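Local coordinates for probable protein phosphatase 2C 50 (Oryza sativa subsp. japonica, PDB 5ZCG) that probably removes phosphate from phosphoserine and phosphothreonine in proteins, as a magnesium-dependent phosphatase of the PP2C family, at residues C243-S248 / K262-Q267; P174-I179 / V255-A260; Q294-Y299 / V315-L320. The protein carries 5 engineered substitutions. All coordinates share one frame; numbering follows the deposited sequence.

Interaction 1: residues C243-S248 / K262-Q267; sequences CLILAS and KVARRQ
Cys243 and Ile245 reach the methyl of Ala264 by different torsions. In Cys243, SG lies between the backbone N and the carbonyl carbon (chi1 53°), which lifts the sulfur off the strand toward the helix; in Ile245, CG1 stands beside the backbone N (chi1 -63°) and the last bond carries CD1 outward in the same direction. This is a helix-on-sheet contact of the PP2C sandwich, where paired helices cover the outer face of a β-sheet: strand 241-247, third of five antiparallel strands, lies beneath helix 257-274. The segment axes approach to 9.2 Å and run at 131° to each other, more antiparallel than parallel. Two residues apart on the strand, Cys243 and Ile245 present their side chains on the same face, and the small knob of Ala264 CB is met by both, at 4.0 Å from Cys243 SG and 3.8 Å from Ile245 CD1. The contact is therefore made by the sulfur and the CG1-CD1 arm of the isoleucine on the strand side, and by a bare methyl on the helix. Leu244 and Leu246, which alternate with them along the strand, lie on the other face of the sheet, where Leu246 meets Val59 of strand 53-63. Arg265 lies at the margin: its side chain leads off toward Asp242, with which it forms a long, weak ion pair. At the far end of the strand, Ser248 is the N-cap residue of helix 249-252, and its OG is hydrogen-bonded to Asp18 and to the backbone N of Thr314; the next residue, Asp249, is a magnesium ligand. Apart from the methyl of Ala264, the sulfur's neighbour on the helix is the backbone amide of Arg265, with Cys243 SG 4.2 Å from Arg265 N, a spacing of packing and not of a bond.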
loop_
_atom_site.group_PDB
_atom_site.type_symbol
_atom_site.label_atom_id
_atom_site.label_comp_id
_atom_site.label_asym_id
_atom_site.label_seq_id
_atom_site.Cartn_x
_atom_site.Cartn_y
_atom_site.Cartn_z
ATOM N N CYS A 243 4.323 26.907 1.214
ATOM C CA CYS A 243 4.563 25.766 0.341
ATOM C C CYS A 243 3.757 24.573 0.831
ATOM O O CYS A 243 3.235 24.558 1.950
ATOM C CB CYS A 243 6.054 25.409 0.295
ATOM S SG CYS A 243 6.800 25.157 1.928
ATOM N N LEU A 244 3.687 23.562 -0.029
ATOM C CA LEU A 244 3.101 22.263 0.265
ATOM C C LEU A 244 4.205 21.218 0.262
ATOM O O LEU A 244 5.106 21.268 -0.581
ATOM C CB LEU A 244 2.047 21.871 -0.778
ATOM C CG LEU A 244 0.640 22.453 -0.692
ATOM C CD1 LEU A 244 -0.213 21.870 -1.803
ATOM C CD2 LEU A 244 0.022 22.182 0.662
ATOM N N ILE A 245 4.119 20.263 1.184
ATOM C CA ILE A 245 5.072 19.160 1.270
ATOM C C ILE A 245 4.288 17.858 1.182
ATOM O O ILE A 245 3.539 17.513 2.104
ATOM C CB ILE A 245 5.901 19.207 2.561
ATOM C CG1 ILE A 245 6.754 20.478 2.609
ATOM C CG2 ILE A 245 6.773 17.958 2.677
ATOM C CD1 ILE A 245 7.002 20.983 4.015
ATOM N N LEU A 246 4.460 17.134 0.079
ATOM C CA LEU A 246 3.948 15.779 -0.055
ATOM C C LEU A 246 5.117 14.818 0.094
ATOM O O LEU A 246 6.176 15.039 -0.496
ATOM C CB LEU A 246 3.266 15.571 -1.409
ATOM C CG LEU A 246 2.132 16.510 -1.823
ATOM C CD1 LEU A 246 2.672 17.730 -2.569
ATOM C CD2 LEU A 246 1.122 15.752 -2.684
ATOM N N ALA A 247 4.945 13.770 0.893
ATOM C CA ALA A 247 6.053 12.845 1.056
ATOM C C ALA A 247 5.549 11.506 1.561
ATOM O O ALA A 247 4.557 11.430 2.291
ATOM C CB ALA A 247 7.124 13.401 2.010
ATOM N N SER A 248 6.264 10.453 1.172
ATOM C CA SER A 248 6.030 9.134 1.733
ATOM C C SER A 248 6.550 9.086 3.165
ATOM O O SER A 248 7.253 9.986 3.630
ATOM C CB SER A 248 6.713 8.061 0.884
ATOM O OG SER A 248 8.104 8.309 0.775
ATOM N N LYS A 262 9.683 24.124 8.256
ATOM C CA LYS A 262 10.753 25.102 8.438
ATOM C C LYS A 262 11.852 24.915 7.397
ATOM O O LYS A 262 12.249 25.869 6.714
ATOM C CB LYS A 262 11.314 24.998 9.857
ATOM C CG LYS A 262 10.342 25.500 10.917
ATOM C CD LYS A 262 10.928 25.458 12.322
ATOM C CE LYS A 262 9.851 25.743 13.358
ATOM N NZ LYS A 262 8.933 26.833 12.904
ATOM N N VAL A 263 12.329 23.677 7.240
ATOM C CA VAL A 263 13.413 23.403 6.303
ATOM C C VAL A 263 13.002 23.778 4.884
ATOM O O VAL A 263 13.752 24.442 4.164
ATOM C CB VAL A 263 13.841 21.925 6.402
ATOM C CG1 VAL A 263 14.647 21.526 5.179
ATOM C CG2 VAL A 263 14.660 21.692 7.672
ATOM N N ALA A 264 11.794 23.381 4.465
ATOM C CA ALA A 264 11.375 23.640 3.089
ATOM C C ALA A 264 11.282 25.133 2.811
ATOM O O ALA A 264 11.819 25.628 1.806
ATOM C CB ALA A 264 10.034 22.951 2.809
ATOM N N ARG A 265 10.598 25.872 3.691
ATOM C CA ARG A 265 10.423 27.302 3.454
ATOM C C ARG A 265 11.756 28.046 3.470
ATOM O O ARG A 265 12.026 28.880 2.585
ATOM C CB ARG A 265 9.460 27.871 4.497
ATOM C CG ARG A 265 9.603 29.362 4.738
ATOM C CD ARG A 265 8.749 29.819 5.913
ATOM N NE ARG A 265 8.730 31.276 6.019
ATOM C CZ ARG A 265 9.691 31.995 6.590
ATOM N NH1 ARG A 265 10.750 31.390 7.111
ATOM N NH2 ARG A 265 9.597 33.318 6.641
ATOM N N ARG A 266 12.632 27.708 4.418
ATOM C CA ARG A 266 13.888 28.433 4.508
ATOM C C ARG A 266 14.805 28.043 3.341
ATOM O O ARG A 266 15.559 28.872 2.827
ATOM C CB ARG A 266 14.560 28.182 5.851
ATOM C CG ARG A 266 16.082 28.199 5.794
ATOM C CD ARG A 266 16.706 28.128 7.163
ATOM N NE ARG A 266 16.305 26.923 7.881
ATOM C CZ ARG A 266 16.527 25.679 7.461
ATOM N NH1 ARG A 266 17.158 25.444 6.316
ATOM N NH2 ARG A 266 16.108 24.661 8.189
ATOM N N GLN A 267 14.728 26.789 2.864
ATOM C CA GLN A 267 15.510 26.395 1.694
ATOM C C GLN A 267 15.070 27.161 0.457
ATOM O O GLN A 267 15.909 27.584 -0.340
ATOM C CB GLN A 267 15.393 24.886 1.485
ATOM C CG GLN A 267 16.381 24.092 2.319
ATOM C CD GLN A 267 17.819 24.503 2.066
ATOM O OE1 GLN A 267 18.298 24.440 0.931
ATOM N NE2 GLN A 267 18.517 24.925 3.121
#

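Interaction 2: residues P174-I179 / V255-A260; sequences PVALSI and VSNEEA
Asn257 and Glu258, in the first turn of helix 257-274, press on Pro174 at the edge of the five-stranded sheet of the PP2C fold, against its outermost strand, 173-176. The turn is prepared just before them, at Ser256. This residue is the N-cap: Ser256 OG accepts the backbone N-H of Glu259 at 3.2 Å in an almost straight bond (168°), while Ser256 O takes the N-H of Ala260 in the first regular helical bond. With the helix start fixed in this way, Asn257 comes next and points its CB toward the strand, 3.9 Å from Pro174 CB; its carbonyl O is equally far from that same ring carbon. The amide of Asn257 reaches as far as Ala176, ND2 lying 4.4 Å from Ala176 CB, whereas OD1 is hydrogen-bonded to Arg165 NH1 on the neighbouring strand 165-170. Trp252 of the preceding short helix also touches Asn257. Glu258 then supplies the other half of the contact. Its CG, beside the backbone N (chi1 -60°), lies 3.5 Å from Pro174 CG; the bend at chi2 (66°) then keeps the carboxylate near the ring, Glu258 OE2 3.8 Å from Pro174 CG, and the two side chains cross at about a right angle. Glu259, whose N-H the cap holds, makes a long, weak ion pair with Lys307. Across the contact, then, the closest approaches are between aliphatic carbons near the surface, with the Asn257 carbonyl and the Glu258 carboxylate also resting near the ring. Packing against the proline carries little directional preference of its own, and the directional anchoring comes from beside it, through the serine cap and the asparagine-arginine bond.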
loop_
_atom_site.group_PDB
_atom_site.type_symbol
_atom_site.label_atom_id
_atom_site.label_comp_id
_atom_site.label_asym_id
_atom_site.label_seq_id
_atom_site.Cartn_x
_atom_site.Cartn_y
_atom_site.Cartn_z
ATOM N N PRO A 174 3.140 24.552 10.633
ATOM C CA PRO A 174 2.590 23.374 9.946
ATOM C C PRO A 174 1.090 23.202 10.142
ATOM O O PRO A 174 0.554 23.377 11.240
ATOM C CB PRO A 174 3.356 22.208 10.582
ATOM C CG PRO A 174 3.687 22.702 11.952
ATOM C CD PRO A 174 3.898 24.187 11.844
ATOM N N VAL A 175 0.418 22.848 9.047
ATOM C CA VAL A 175 -0.998 22.502 9.031
ATOM C C VAL A 175 -1.131 21.149 8.344
ATOM O O VAL A 175 -0.793 21.015 7.163
ATOM C CB VAL A 175 -1.842 23.563 8.302
ATOM C CG1 VAL A 175 -3.302 23.139 8.254
ATOM C CG2 VAL A 175 -1.694 24.922 8.972
ATOM N N ALA A 176 -1.595 20.147 9.081
ATOM C CA ALA A 176 -1.766 18.816 8.514
ATOM C C ALA A 176 -2.990 18.800 7.603
ATOM O O ALA A 176 -4.104 19.097 8.045
ATOM C CB ALA A 176 -1.902 17.778 9.624
ATOM N N LEU A 177 -2.782 18.456 6.331
ATOM C CA LEU A 177 -3.863 18.368 5.359
ATOM C C LEU A 177 -4.331 16.938 5.142
ATOM O O LEU A 177 -5.206 16.698 4.302
ATOM C CB LEU A 177 -3.427 18.986 4.026
ATOM C CG LEU A 177 -3.173 20.496 4.045
ATOM C CD1 LEU A 177 -3.012 21.040 2.634
ATOM C CD2 LEU A 177 -4.291 21.229 4.774
ATOM N N SER A 178 -3.776 15.989 5.890
ATOM C CA SER A 178 -4.139 14.588 5.784
ATOM C C SER A 178 -3.795 13.918 7.104
ATOM O O SER A 178 -2.775 14.242 7.721
ATOM C CB SER A 178 -3.398 13.907 4.627
ATOM O OG SER A 178 -2.013 13.760 4.913
ATOM N N ILE A 179 -4.648 12.995 7.534
ATOM C CA ILE A 179 -4.426 12.226 8.751
ATOM C C ILE A 179 -4.082 10.803 8.338
ATOM O O ILE A 179 -4.854 10.153 7.621
ATOM C CB ILE A 179 -5.649 12.260 9.678
ATOM C CG1 ILE A 179 -6.058 13.707 9.963
ATOM C CG2 ILE A 179 -5.347 11.545 10.981
ATOM C CD1 ILE A 179 -7.426 14.067 9.434
ATOM N N VAL A 255 11.137 12.746 10.367
ATOM C CA VAL A 255 11.075 14.202 10.378
ATOM C C VAL A 255 9.656 14.624 10.728
ATOM O O VAL A 255 8.689 14.091 10.170
ATOM C CB VAL A 255 11.514 14.809 9.031
ATOM C CG1 VAL A 255 11.459 16.326 9.086
ATOM C CG2 VAL A 255 12.924 14.346 8.672
ATOM N N SER A 256 9.528 15.571 11.653
ATOM C CA SER A 256 8.213 16.055 12.043
ATOM C C SER A 256 7.660 17.037 11.004
ATOM O O SER A 256 8.379 17.542 10.135
ATOM C CB SER A 256 8.282 16.723 13.414
ATOM O OG SER A 256 9.075 17.896 13.355
ATOM N N ASN A 257 6.354 17.303 11.107
ATOM C CA ASN A 257 5.722 18.306 10.251
ATOM C C ASN A 257 6.391 19.669 10.410
ATOM O O ASN A 257 6.631 20.377 9.424
ATOM C CB ASN A 257 4.231 18.408 10.583
ATOM C CG ASN A 257 3.470 17.133 10.281
ATOM O OD1 ASN A 257 3.982 16.229 9.618
ATOM N ND2 ASN A 257 2.236 17.053 10.766
ATOM N N GLU A 258 6.716 20.036 11.652
ATOM C CA GLU A 258 7.296 21.341 11.949
ATOM C C GLU A 258 8.673 21.493 11.310
ATOM O O GLU A 258 8.964 22.508 10.661
ATOM C CB GLU A 258 7.389 21.524 13.468
ATOM C CG GLU A 258 6.053 21.468 14.230
ATOM C CD GLU A 258 5.361 20.100 14.208
ATOM O OE1 GLU A 258 5.980 19.100 13.782
ATOM O OE2 GLU A 258 4.178 20.032 14.606
ATOM N N GLU A 259 9.534 20.484 11.475
ATOM C CA GLU A 259 10.874 20.560 10.904
ATOM C C GLU A 259 10.820 20.569 9.384
ATOM O O GLU A 259 11.574 21.304 8.737
ATOM C CB GLU A 259 11.734 19.399 11.403
ATOM C CG GLU A 259 13.193 19.496 10.962
ATOM C CD GLU A 259 14.108 18.538 11.707
ATOM O OE1 GLU A 259 13.660 17.428 12.068
ATOM O OE2 GLU A 259 15.283 18.898 11.928
ATOM N N ALA A 260 9.934 19.755 8.798
ATOM C CA ALA A 260 9.800 19.728 7.346
ATOM C C ALA A 260 9.367 21.084 6.807
ATOM O O ALA A 260 9.931 21.576 5.822
ATOM C CB ALA A 260 8.812 18.638 6.930
#

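Interaction 3: residues Q294-Y299 / V315-L320; sequences QAAADY and VIVVDL
Helix 291-306, in an outer helical layer of the PP2C sandwich, packs on strand 313-319 of the five-stranded sheet, and Ala296 and Ala297 are the residues that seat it on Val315 and Val317. The segment axes come within 7.4 Å and run roughly antiparallel, at 147°. Val317 holds CG1 anti to its own N (chi1 -179°), which spreads its two methyls across the helix: CG1 faces Ala296 CB at 4.1 Å, while CG2 sits against the backbone of Ala297, 3.8 Å from Ala297 CA. The methyl of Ala297 also settles over the strand's main chain, its CB 3.7 Å from Val315 O. One helical turn is tied on its flank by a side-chain bond: Gln294 NE2 donates to Asp298 OD2 over 3.1 Å, lying above the carboxylate plane, though OD2 is within the amide's own plane. Gln294 OE1 is hydrogen-bonded to Cys6 N of the edge strand 3-9 and to Thr289. Because the helix offers alanines, backbone and methyl approach the valines directly; the buried interface is purely apolar in its side chains, and a polar attachment to the sheet lies at its border, through Gln294 and Cys6.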
loop_
_atom_site.group_PDB
_atom_site.type_symbol
_atom_site.label_atom_id
_atom_site.label_comp_id
_atom_site.label_asym_id
_atom_site.label_seq_id
_atom_site.Cartn_x
_atom_site.Cartn_y
_atom_site.Cartn_z
ATOM N N GLN A 294 13.217 22.522 -5.935
ATOM C CA GLN A 294 14.006 21.304 -6.085
ATOM C C GLN A 294 15.071 21.204 -5.005
ATOM O O GLN A 294 15.319 20.121 -4.466
ATOM C CB GLN A 294 14.654 21.256 -7.470
ATOM C CG GLN A 294 15.404 19.959 -7.751
ATOM C CD GLN A 294 14.508 18.744 -7.617
ATOM O OE1 GLN A 294 13.435 18.680 -8.219
ATOM N NE2 GLN A 294 14.942 17.774 -6.816
ATOM N N ALA A 295 15.714 22.325 -4.675
ATOM C CA ALA A 295 16.707 22.314 -3.604
ATOM C C ALA A 295 16.053 22.027 -2.260
ATOM O O ALA A 295 16.627 21.322 -1.423
ATOM C CB ALA A 295 17.468 23.643 -3.570
ATOM N N ALA A 296 14.845 22.555 -2.042
ATOM C CA ALA A 296 14.125 22.250 -0.807
ATOM C C ALA A 296 13.807 20.761 -0.705
ATOM O O ALA A 296 14.006 20.139 0.350
ATOM C CB ALA A 296 12.843 23.081 -0.728
ATOM N N ALA A 297 13.324 20.168 -1.797
ATOM C CA ALA A 297 12.994 18.745 -1.783
ATOM C C ALA A 297 14.244 17.887 -1.614
ATOM O O ALA A 297 14.228 16.891 -0.880
ATOM C CB ALA A 297 12.243 18.370 -3.062
ATOM N N ASP A 298 15.339 18.265 -2.279
ATOM C CA ASP A 298 16.602 17.548 -2.124
ATOM C C ASP A 298 17.100 17.623 -0.689
ATOM O O ASP A 298 17.596 16.631 -0.141
ATOM C CB ASP A 298 17.651 18.117 -3.080
ATOM C CG ASP A 298 17.558 17.523 -4.472
ATOM O OD1 ASP A 298 17.345 16.297 -4.588
ATOM O OD2 ASP A 298 17.703 18.285 -5.451
ATOM N N TYR A 299 16.992 18.799 -0.067
ATOM C CA TYR A 299 17.410 18.943 1.321
ATOM C C TYR A 299 16.569 18.074 2.248
ATOM O O TYR A 299 17.104 17.447 3.164
ATOM C CB TYR A 299 17.337 20.412 1.736
ATOM C CG TYR A 299 18.198 20.772 2.926
ATOM C CD1 TYR A 299 17.799 20.456 4.215
ATOM C CD2 TYR A 299 19.409 21.436 2.758
ATOM C CE1 TYR A 299 18.573 20.785 5.304
ATOM C CE2 TYR A 299 20.194 21.772 3.844
ATOM C CZ TYR A 299 19.770 21.441 5.116
ATOM O OH TYR A 299 20.538 21.762 6.209
ATOM N N VAL A 315 9.838 13.137 -1.870
ATOM C CA VAL A 315 9.420 14.439 -1.374
ATOM C C VAL A 315 9.101 15.325 -2.567
ATOM O O VAL A 315 9.937 15.504 -3.460
ATOM C CB VAL A 315 10.509 15.098 -0.498
ATOM C CG1 VAL A 315 10.013 16.419 0.072
ATOM C CG2 VAL A 315 10.972 14.151 0.629
ATOM N N ILE A 316 7.898 15.887 -2.580
ATOM C CA ILE A 316 7.527 16.952 -3.498
ATOM C C ILE A 316 7.302 18.205 -2.672
ATOM O O ILE A 316 6.565 18.177 -1.676
ATOM C CB ILE A 316 6.264 16.613 -4.310
ATOM C CG1 ILE A 316 6.461 15.357 -5.159
ATOM C CG2 ILE A 316 5.897 17.793 -5.199
ATOM C CD1 ILE A 316 5.209 14.958 -5.939
ATOM N N VAL A 317 7.936 19.298 -3.080
ATOM C CA VAL A 317 7.724 20.603 -2.471
ATOM C C VAL A 317 7.120 21.504 -3.537
ATOM O O VAL A 317 7.694 21.660 -4.623
ATOM C CB VAL A 317 9.026 21.191 -1.911
ATOM C CG1 VAL A 317 8.764 22.551 -1.262
ATOM C CG2 VAL A 317 9.646 20.215 -0.916
ATOM N N VAL A 318 5.963 22.085 -3.237
ATOM C CA VAL A 318 5.280 22.997 -4.150
ATOM C C VAL A 318 5.313 24.388 -3.536
ATOM O O VAL A 318 4.714 24.623 -2.480
ATOM C CB VAL A 318 3.835 22.549 -4.430
ATOM C CG1 VAL A 318 3.132 23.559 -5.334
ATOM C CG2 VAL A 318 3.818 21.167 -5.068
ATOM N N ASP A 319 6.012 25.307 -4.192
ATOM C CA ASP A 319 6.030 26.695 -3.759
ATOM C C ASP A 319 4.686 27.335 -4.092
ATOM O O ASP A 319 4.277 27.367 -5.257
ATOM C CB ASP A 319 7.184 27.432 -4.435
ATOM C CG ASP A 319 7.362 28.848 -3.923
ATOM O OD1 ASP A 319 6.616 29.269 -3.013
ATOM O OD2 ASP A 319 8.255 29.548 -4.441
ATOM N N LEU A 320 3.992 27.832 -3.072
ATOM C CA LEU A 320 2.657 28.380 -3.249
ATOM C C LEU A 320 2.641 29.895 -3.412
ATOM O O LEU A 320 1.559 30.475 -3.520
ATOM C CB LEU A 320 1.770 27.985 -2.062
ATOM C CG LEU A 320 1.343 26.517 -1.970
ATOM C CD1 LEU A 320 0.466 26.292 -0.752
ATOM C CD2 LEU A 320 0.615 26.081 -3.231
#

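Overall arrangement
All three contacts join one helical layer, helices 257-274 and 291-306, to the same antiparallel sheet. Interactions 1 and 3, with centres 6 Å apart, sit on neighbouring strands joined by backbone bonds, among them Ile316 N to Leu246 O, 2.8 Å; the helices meet where Val263 CG1 lies 3.5 Å from Tyr299 CD1. Interaction 2, centred 9 Å from interaction 1, uses the start of the same helix, and Ile245 CD1 packs 3.5 Å from Ala260 O. Interactions 2 and 3 do not touch. The magnesium site is reached through the strands: Asp249, a ligand, follows segment 243-248, and the side chain of Val315 is about 11 Å from a magnesium ion.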